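Local atomic coordinates of cytochrome C (Marichromatium purpuratum 984, PDB entry 5LO9), a protein that probably oxidises thiosulfate to tetrathionate, and can run the reverse reaction, passing electrons between its four c-type hemes. Residues P384-Y398 against Q461-H473. Residues are numbered along the deposited sequence; the frame is centred on the assembly and turned at random.
Sequences PPAEGFDRTRGAALY and QEAWDVAAYINAH. With EDO (1,2-ethanediol), chain Z.
Gln461 reaches across to the turn at Pro385-Gly388: its NE2 donates to Gly388 O at 3.1 Å, while OE1 lies against Pro385 CB. A bend at chi2 folds the amide back, and the same NE2 also gives a hydrogen bond to Asp465 OD1. Glu462 brings its CG obliquely against the Arg393 guanidinium, with only a long salt bridge, OE2 to NH2, between the charges; its OE1 is held by Thr459 N. Trp464 takes Pro385 CD over one face of the indole, 3.9 Å from the centroid of the five-membered ring, and Phe389 lies beside the six-membered ring, nearly parallel but slid so far that the two barely overlap.

Asp465 divides its carboxylate. OD1 accepts from Asp390 N, 3.0 Å and almost straight (171°), and from Gln461 NE2 on the opposite face; OD2 takes Arg393 NH1 at 2.8 Å, in the guanidinium plane. An asparagine here would probably forfeit the salt bridge and leave Arg393, whose long extended chain ends at this point, less firmly held. Just past it the axes of the helical segments 391-398 and 461-470 cross at -95°, with Gly394 CA 3.5 Å from Asp465 O. This is the crossing of N- and C-terminal helices characteristic of the cytochrome c fold, here in the domain whose heme c is bound by Cys402, Cys405 and His406. Val466 sets CG2 against Leu397 CB and also touches the heme. Ala468 CB meets Phe389 CD1. Tyr469, its ring swung out with CG anti to N (chi1 169°), fits as a knob among Arg391, Gly394, Ala395 and Tyr398; Ala395 CB sits over one face, 3.6 Å from the centroid, and His473 CE1 covers the other. Ile470 joins the heme to Tyr398, whose hydroxyl bonds Gly407 O, and Ala472 CB ends the contact against Arg391 CD.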
ATOM      1  N   PRO A 384      -2.459  12.996 -31.048  1.00 62.36           N
ATOM      2  CA  PRO A 384      -2.876  14.380 -31.046  1.00 62.81           C
ATOM      3  C   PRO A 384      -3.223  14.811 -32.456  1.00 57.71           C
ATOM      4  O   PRO A 384      -2.622  14.329 -33.431  1.00 70.76           O
ATOM      5  CB  PRO A 384      -1.653  15.133 -30.508  1.00 67.41           C
ATOM      6  CG  PRO A 384      -0.517  14.252 -30.786  1.00 76.50           C
ATOM      7  CD  PRO A 384      -1.042  12.872 -30.660  1.00 82.31           C
ATOM      8  N   PRO A 385      -4.198  15.693 -32.617  1.00 52.93           N
ATOM      9  CA  PRO A 385      -4.652  16.068 -33.958  1.00 58.00           C
ATOM     10  C   PRO A 385      -3.675  17.010 -34.646  1.00 67.00           C
ATOM     11  O   PRO A 385      -3.249  18.016 -34.071  1.00 68.24           O
ATOM     12  CB  PRO A 385      -6.000  16.753 -33.700  1.00 64.40           C
ATOM     13  CG  PRO A 385      -5.932  17.231 -32.279  1.00 60.65           C
ATOM     14  CD  PRO A 385      -4.789  16.537 -31.570  1.00 58.54           C
ATOM     15  N   ALA A 386      -3.357  16.689 -35.906  1.00 74.71           N
ATOM     16  CA  ALA A 386      -2.520  17.576 -36.704  1.00 73.91           C
ATOM     17  C   ALA A 386      -3.164  18.945 -36.832  1.00 75.98           C
ATOM     18  O   ALA A 386      -2.486  19.966 -36.658  1.00 75.71           O
ATOM     19  CB  ALA A 386      -2.278  16.966 -38.085  1.00 71.51           C
ATOM     20  N   GLU A 387      -4.482  18.990 -37.069  1.00 75.10           N
ATOM     21  CA  GLU A 387      -5.195  20.231 -37.366  1.00 82.38           C
ATOM     22  C   GLU A 387      -5.895  20.843 -36.143  1.00 80.90           C
ATOM     23  O   GLU A 387      -6.884  21.578 -36.292  1.00 75.86           O
ATOM     24  CB  GLU A 387      -6.189  19.976 -38.499  1.00 94.83           C
ATOM     25  CG  GLU A 387      -5.597  19.080 -39.639  1.00 99.60           C
ATOM     26  CD  GLU A 387      -6.420  19.079 -40.950  1.00111.84           C
ATOM     27  OE1 GLU A 387      -6.658  20.171 -41.535  1.00107.14           O
ATOM     28  OE2 GLU A 387      -6.817  17.971 -41.390  1.00 93.97           O
ATOM     29  N   GLY A 388      -5.389  20.569 -34.937  1.00 64.97           N
ATOM     30  CA  GLY A 388      -5.856  21.234 -33.737  1.00 59.60           C
ATOM     31  C   GLY A 388      -7.182  20.718 -33.205  1.00 53.49           C
ATOM     32  O   GLY A 388      -7.653  19.643 -33.565  1.00 60.60           O
ATOM     33  N   PHE A 389      -7.801  21.510 -32.331  1.00 54.16           N
ATOM     34  CA  PHE A 389      -9.115  21.140 -31.832  1.00 58.14           C
ATOM     35  C   PHE A 389     -10.013  22.356 -31.817  1.00 56.97           C
ATOM     36  O   PHE A 389      -9.586  23.456 -31.471  1.00 60.89           O
ATOM     37  CB  PHE A 389      -9.132  20.482 -30.436  1.00 62.19           C
ATOM     38  CG  PHE A 389      -8.006  20.858 -29.525  1.00 53.93           C
ATOM     39  CD1 PHE A 389      -8.021  22.036 -28.845  1.00 37.51           C
ATOM     40  CD2 PHE A 389      -6.973  19.961 -29.284  1.00 54.66           C
ATOM     41  CE1 PHE A 389      -6.990  22.346 -27.962  1.00 49.43           C
ATOM     42  CE2 PHE A 389      -5.945  20.263 -28.424  1.00 42.95           C
ATOM     43  CZ  PHE A 389      -5.955  21.458 -27.764  1.00 49.84           C
ATOM     44  N   ASP A 390     -11.261  22.123 -32.219  1.00 59.24           N
ATOM     45  CA  ASP A 390     -12.232  23.152 -32.548  1.00 56.84           C
ATOM     46  C   ASP A 390     -13.381  23.113 -31.543  1.00 45.46           C
ATOM     47  O   ASP A 390     -14.252  22.241 -31.608  1.00 57.55           O
ATOM     48  CB  ASP A 390     -12.681  22.908 -33.993  1.00 66.10           C
ATOM     49  CG  ASP A 390     -13.872  23.737 -34.410  1.00 70.98           C
ATOM     50  OD1 ASP A 390     -14.191  24.783 -33.771  1.00 65.06           O
ATOM     51  OD2 ASP A 390     -14.474  23.307 -35.418  1.00 69.61           O
ATOM     52  N   ARG A 391     -13.398  24.076 -30.634  1.00 49.63           N
ATOM     53  CA  ARG A 391     -14.452  24.168 -29.629  1.00 45.67           C
ATOM     54  C   ARG A 391     -15.821  24.434 -30.230  1.00 51.86           C
ATOM     55  O   ARG A 391     -16.838  24.244 -29.543  1.00 47.55           O
ATOM     56  CB  ARG A 391     -14.156  25.277 -28.633  1.00 45.58           C
ATOM     57  CG  ARG A 391     -12.721  25.383 -28.251  1.00 57.82           C
ATOM     58  CD  ARG A 391     -12.619  26.459 -27.225  1.00 64.40           C
ATOM     59  NE  ARG A 391     -12.498  27.814 -27.753  1.00 57.70           N
ATOM     60  CZ  ARG A 391     -13.237  28.843 -27.337  1.00 69.56           C
ATOM     61  NH1 ARG A 391     -14.180  28.693 -26.394  1.00 67.62           N
ATOM     62  NH2 ARG A 391     -13.024  30.039 -27.864  1.00 71.90           N
ATOM     63  N   THR A 392     -15.881  24.933 -31.459  1.00 43.70           N
ATOM     64  CA  THR A 392     -17.192  25.196 -32.023  1.00 46.90           C
ATOM     65  C   THR A 392     -17.839  23.898 -32.493  1.00 49.93           C
ATOM     66  O   THR A 392     -19.007  23.608 -32.174  1.00 38.58           O
ATOM     67  CB  THR A 392     -17.059  26.239 -33.136  1.00 57.40           C
ATOM     68  OG1 THR A 392     -16.743  27.522 -32.550  1.00 56.22           O
ATOM     69  CG2 THR A 392     -18.333  26.303 -33.987  1.00 38.02           C
ATOM     70  N   ARG A 393     -17.076  23.077 -33.212  1.00 44.62           N
ATOM     71  CA  ARG A 393     -17.567  21.742 -33.495  1.00 42.06           C
ATOM     72  C   ARG A 393     -17.831  20.990 -32.194  1.00 50.33           C
ATOM     73  O   ARG A 393     -18.809  20.242 -32.090  1.00 44.60           O
ATOM     74  CB  ARG A 393     -16.572  21.008 -34.379  1.00 46.80           C
ATOM     75  CG  ARG A 393     -17.093  19.671 -34.850  1.00 58.80           C
ATOM     76  CD  ARG A 393     -16.113  19.058 -35.763  1.00 62.04           C
ATOM     77  NE  ARG A 393     -16.523  17.743 -36.263  1.00 61.02           N
ATOM     78  CZ  ARG A 393     -15.863  16.599 -36.047  1.00 71.71           C
ATOM     79  NH1 ARG A 393     -14.755  16.564 -35.298  1.00 64.48           N
ATOM     80  NH2 ARG A 393     -16.305  15.463 -36.593  1.00 80.15           N
ATOM     81  N   GLY A 394     -16.981  21.213 -31.173  1.00 50.93           N
ATOM     82  CA  GLY A 394     -17.202  20.590 -29.881  1.00 39.86           C
ATOM     83  C   GLY A 394     -18.540  20.974 -29.275  1.00 38.03           C
ATOM     84  O   GLY A 394     -19.273  20.132 -28.773  1.00 45.56           O
ATOM     85  N   ALA A 395     -18.904  22.236 -29.357  1.00 45.68           N
ATOM     86  CA  ALA A 395     -20.178  22.612 -28.759  1.00 52.08           C
ATOM     87  C   ALA A 395     -21.351  21.978 -29.502  1.00 44.07           C
ATOM     88  O   ALA A 395     -22.362  21.606 -28.883  1.00 37.76           O
ATOM     89  CB  ALA A 395     -20.293  24.131 -28.742  1.00 44.71           C
ATOM     90  N   ALA A 396     -21.220  21.814 -30.819  1.00 41.62           N
ATOM     91  CA  ALA A 396     -22.248  21.105 -31.572  1.00 33.40           C
ATOM     92  C   ALA A 396     -22.366  19.675 -31.086  1.00 42.75           C
ATOM     93  O   ALA A 396     -23.464  19.202 -30.760  1.00 43.55           O
ATOM     94  CB  ALA A 396     -21.909  21.120 -33.053  1.00 34.86           C
ATOM     95  N   LEU A 397     -21.232  18.962 -31.052  1.00 42.80           N
ATOM     96  CA  LEU A 397     -21.225  17.586 -30.576  1.00 40.41           C
ATOM     97  C   LEU A 397     -21.826  17.467 -29.173  1.00 43.47           C
ATOM     98  O   LEU A 397     -22.666  16.594 -28.921  1.00 38.83           O
ATOM     99  CB  LEU A 397     -19.800  17.068 -30.609  1.00 39.90           C
ATOM    100  CG  LEU A 397     -19.252  16.805 -31.994  1.00 42.04           C
ATOM    101  CD1 LEU A 397     -17.733  16.882 -32.016  1.00 48.23           C
ATOM    102  CD2 LEU A 397     -19.689  15.393 -32.436  1.00 53.34           C
ATOM    103  N   TYR A 398     -21.419  18.354 -28.248  1.00 41.54           N
ATOM    104  CA  TYR A 398     -21.907  18.291 -26.874  1.00 33.56           C
ATOM    105  C   TYR A 398     -23.418  18.444 -26.833  1.00 38.62           C
ATOM    106  O   TYR A 398     -24.112  17.696 -26.127  1.00 36.66           O
ATOM    107  CB  TYR A 398     -21.224  19.368 -26.025  1.00 38.41           C
ATOM    108  CG  TYR A 398     -21.678  19.363 -24.584  1.00 31.56           C
ATOM    109  CD1 TYR A 398     -20.942  18.730 -23.591  1.00 37.09           C
ATOM    110  CD2 TYR A 398     -22.846  19.958 -24.233  1.00 30.26           C
ATOM    111  CE1 TYR A 398     -21.391  18.690 -22.298  1.00 38.91           C
ATOM    112  CE2 TYR A 398     -23.300  19.936 -22.936  1.00 37.67           C
ATOM    113  CZ  TYR A 398     -22.587  19.290 -21.981  1.00 36.94           C
ATOM    114  OH  TYR A 398     -23.075  19.264 -20.703  1.00 37.18           O
ATOM    115  N   GLN A 461     -11.079  12.542 -33.138  1.00 41.70           N
ATOM    116  CA  GLN A 461     -11.185  13.972 -33.377  1.00 42.08           C
ATOM    117  C   GLN A 461     -12.437  14.544 -32.711  1.00 42.81           C
ATOM    118  O   GLN A 461     -12.392  15.625 -32.115  1.00 42.00           O
ATOM    119  CB  GLN A 461     -11.188  14.254 -34.882  1.00 47.95           C
ATOM    120  CG  GLN A 461     -11.135  15.746 -35.235  1.00 41.50           C
ATOM    121  CD  GLN A 461      -9.776  16.386 -34.943  1.00 53.59           C
ATOM    122  OE1 GLN A 461      -8.755  15.981 -35.523  1.00 51.26           O
ATOM    123  NE2 GLN A 461      -9.751  17.372 -34.025  1.00 50.61           N
ATOM    124  N   GLU A 462     -13.563  13.831 -32.778  1.00 41.11           N
ATOM    125  CA  GLU A 462     -14.746  14.331 -32.095  1.00 44.19           C
ATOM    126  C   GLU A 462     -14.461  14.419 -30.595  1.00 47.61           C
ATOM    127  O   GLU A 462     -14.787  15.417 -29.942  1.00 40.41           O
ATOM    128  CB  GLU A 462     -15.963  13.433 -32.387  1.00 49.52           C
ATOM    129  CG  GLU A 462     -16.522  13.525 -33.820  1.00 48.04           C
ATOM    130  CD  GLU A 462     -17.462  12.377 -34.241  1.00 49.54           C
ATOM    131  OE1 GLU A 462     -17.710  11.432 -33.487  1.00 50.17           O
ATOM    132  OE2 GLU A 462     -17.893  12.366 -35.399  1.00 67.28           O
ATOM    133  N   ALA A 463     -13.807  13.399 -30.039  1.00 42.61           N
ATOM    134  CA  ALA A 463     -13.478  13.440 -28.622  1.00 40.87           C
ATOM    135  C   ALA A 463     -12.597  14.626 -28.298  1.00 38.58           C
ATOM    136  O   ALA A 463     -12.835  15.327 -27.309  1.00 36.46           O
ATOM    137  CB  ALA A 463     -12.776  12.150 -28.205  1.00 44.15           C
ATOM    138  N   TRP A 464     -11.580  14.877 -29.127  1.00 36.71           N
ATOM    139  CA  TRP A 464     -10.740  16.055 -28.930  1.00 37.88           C
ATOM    140  C   TRP A 464     -11.545  17.352 -28.970  1.00 40.43           C
ATOM    141  O   TRP A 464     -11.327  18.254 -28.156  1.00 40.58           O
ATOM    142  CB  TRP A 464      -9.666  16.136 -30.001  1.00 44.06           C
ATOM    143  CG  TRP A 464      -8.504  15.229 -29.859  1.00 33.62           C
ATOM    144  CD1 TRP A 464      -8.245  14.115 -30.583  1.00 38.72           C
ATOM    145  CD2 TRP A 464      -7.422  15.384 -28.947  1.00 43.63           C
ATOM    146  NE1 TRP A 464      -7.060  13.560 -30.185  1.00 45.30           N
ATOM    147  CE2 TRP A 464      -6.537  14.325 -29.175  1.00 48.58           C
ATOM    148  CE3 TRP A 464      -7.116  16.324 -27.945  1.00 44.41           C
ATOM    149  CZ2 TRP A 464      -5.372  14.164 -28.435  1.00 50.30           C
ATOM    150  CZ3 TRP A 464      -5.972  16.165 -27.228  1.00 45.60           C
ATOM    151  CH2 TRP A 464      -5.105  15.094 -27.474  1.00 44.75           C
ATOM    152  N   ASP A 465     -12.450  17.495 -29.935  1.00 43.03           N
ATOM    153  CA  ASP A 465     -13.200  18.744 -30.017  1.00 42.40           C
ATOM    154  C   ASP A 465     -14.129  18.908 -28.809  1.00 43.18           C
ATOM    155  O   ASP A 465     -14.217  20.003 -28.240  1.00 38.74           O
ATOM    156  CB  ASP A 465     -13.955  18.821 -31.350  1.00 45.77           C
ATOM    157  CG  ASP A 465     -12.994  18.851 -32.571  1.00 54.47           C
ATOM    158  OD1 ASP A 465     -11.808  19.229 -32.412  1.00 51.42           O
ATOM    159  OD2 ASP A 465     -13.410  18.490 -33.702  1.00 57.18           O
ATOM    160  N   VAL A 466     -14.828  17.842 -28.384  1.00 44.15           N
ATOM    161  CA  VAL A 466     -15.736  18.004 -27.242  1.00 41.73           C
ATOM    162  C   VAL A 466     -14.946  18.277 -25.977  1.00 44.47           C
ATOM    163  O   VAL A 466     -15.413  18.993 -25.079  1.00 36.78           O
ATOM    164  CB  VAL A 466     -16.655  16.801 -27.010  1.00 40.80           C
ATOM    165  CG1 VAL A 466     -17.836  17.275 -26.166  1.00 46.09           C
ATOM    166  CG2 VAL A 466     -17.176  16.279 -28.254  1.00 54.61           C
ATOM    167  N   ALA A 467     -13.779  17.642 -25.848  1.00 45.76           N
ATOM    168  CA  ALA A 467     -12.957  17.842 -24.665  1.00 42.53           C
ATOM    169  C   ALA A 467     -12.495  19.284 -24.567  1.00 41.32           C
ATOM    170  O   ALA A 467     -12.543  19.893 -23.487  1.00 43.13           O
ATOM    171  CB  ALA A 467     -11.768  16.892 -24.693  1.00 43.19           C
ATOM    172  N   ALA A 468     -12.071  19.860 -25.694  1.00 37.84           N
ATOM    173  CA  ALA A 468     -11.681  21.263 -25.699  1.00 41.51           C
ATOM    174  C   ALA A 468     -12.869  22.192 -25.423  1.00 41.44           C
ATOM    175  O   ALA A 468     -12.697  23.222 -24.761  1.00 42.06           O
ATOM    176  CB  ALA A 468     -10.996  21.598 -27.007  1.00 41.65           C
ATOM    177  N   TYR A 469     -14.079  21.857 -25.896  1.00 34.53           N
ATOM    178  CA  TYR A 469     -15.230  22.692 -25.549  1.00 38.18           C
ATOM    179  C   TYR A 469     -15.486  22.676 -24.042  1.00 33.06           C
ATOM    180  O   TYR A 469     -15.607  23.726 -23.411  1.00 40.58           O
ATOM    181  CB  TYR A 469     -16.480  22.239 -26.307  1.00 38.13           C
ATOM    182  CG  TYR A 469     -17.794  22.863 -25.826  1.00 33.48           C
ATOM    183  CD1 TYR A 469     -18.093  24.183 -26.062  1.00 37.82           C
ATOM    184  CD2 TYR A 469     -18.731  22.128 -25.159  1.00 36.22           C
ATOM    185  CE1 TYR A 469     -19.306  24.768 -25.636  1.00 27.18           C
ATOM    186  CE2 TYR A 469     -19.949  22.712 -24.726  1.00 36.60           C
ATOM    187  CZ  TYR A 469     -20.212  24.028 -24.977  1.00 35.57           C
ATOM    188  OH  TYR A 469     -21.395  24.592 -24.559  1.00 44.56           O
ATOM    189  N   ILE A 470     -15.573  21.489 -23.450  1.00 39.34           N
ATOM    190  CA  ILE A 470     -15.851  21.345 -22.016  1.00 37.30           C
ATOM    191  C   ILE A 470     -14.823  22.097 -21.182  1.00 40.79           C
ATOM    192  O   ILE A 470     -15.157  22.858 -20.264  1.00 34.35           O
ATOM    193  CB  ILE A 470     -15.847  19.854 -21.639  1.00 37.93           C
ATOM    194  CG1 ILE A 470     -17.174  19.219 -21.965  1.00 45.38           C
ATOM    195  CG2 ILE A 470     -15.509  19.644 -20.151  1.00 47.74           C
ATOM    196  CD1 ILE A 470     -17.102  17.658 -22.001  1.00 44.80           C
ATOM    197  N   ASN A 471     -13.551  21.841 -21.442  1.00 40.05           N
ATOM    198  CA  ASN A 471     -12.508  22.347 -20.578  1.00 43.05           C
ATOM    199  C   ASN A 471     -12.084  23.765 -20.927  1.00 41.86           C
ATOM    200  O   ASN A 471     -11.020  24.213 -20.496  1.00 41.15           O
ATOM    201  CB  ASN A 471     -11.325  21.381 -20.606  1.00 38.24           C
ATOM    202  CG  ASN A 471     -11.584  20.146 -19.750  1.00 42.24           C
ATOM    203  OD1 ASN A 471     -12.264  20.232 -18.705  1.00 34.93           O
ATOM    204  ND2 ASN A 471     -11.046  18.990 -20.176  1.00 43.54           N
ATOM    205  N   ALA A 472     -12.892  24.486 -21.688  1.00 44.95           N
ATOM    206  CA  ALA A 472     -12.641  25.890 -21.928  1.00 43.25           C
ATOM    207  C   ALA A 472     -13.627  26.760 -21.174  1.00 37.30           C
ATOM    208  O   ALA A 472     -13.720  27.955 -21.433  1.00 49.63           O
ATOM    209  CB  ALA A 472     -12.665  26.165 -23.423  1.00 39.70           C
ATOM    210  N   HIS A 473     -14.294  26.194 -20.193  1.00 38.97           N
ATOM    211  CA  HIS A 473     -15.232  26.892 -19.330  1.00 41.64           C
ATOM    212  C   HIS A 473     -14.583  27.172 -17.978  1.00 44.01           C
ATOM    213  O   HIS A 473     -13.633  26.499 -17.566  1.00 41.46           O
ATOM    214  CB  HIS A 473     -16.489  26.041 -19.101  1.00 46.90           C
ATOM    215  CG  HIS A 473     -17.356  25.869 -20.307  1.00 44.54           C
ATOM    216  ND1 HIS A 473     -17.101  24.934 -21.289  1.00 47.56           N
ATOM    217  CD2 HIS A 473     -18.504  26.484 -20.667  1.00 43.88           C
ATOM    218  CE1 HIS A 473     -18.041  25.000 -22.216  1.00 46.60           C
ATOM    219  NE2 HIS A 473     -18.907  25.932 -21.861  1.00 53.63           N
TER
HETATM  220  C1  EDO Z1024     -19.579  15.959 -36.862  1.00 70.51           C
HETATM  221  O1  EDO Z1024     -20.538  17.039 -36.837  1.00 78.59           O
HETATM  222  C2  EDO Z1024     -19.514  15.262 -38.235  1.00 79.03           C
HETATM  223  O2  EDO Z1024     -18.592  15.887 -39.166  1.00 78.04           O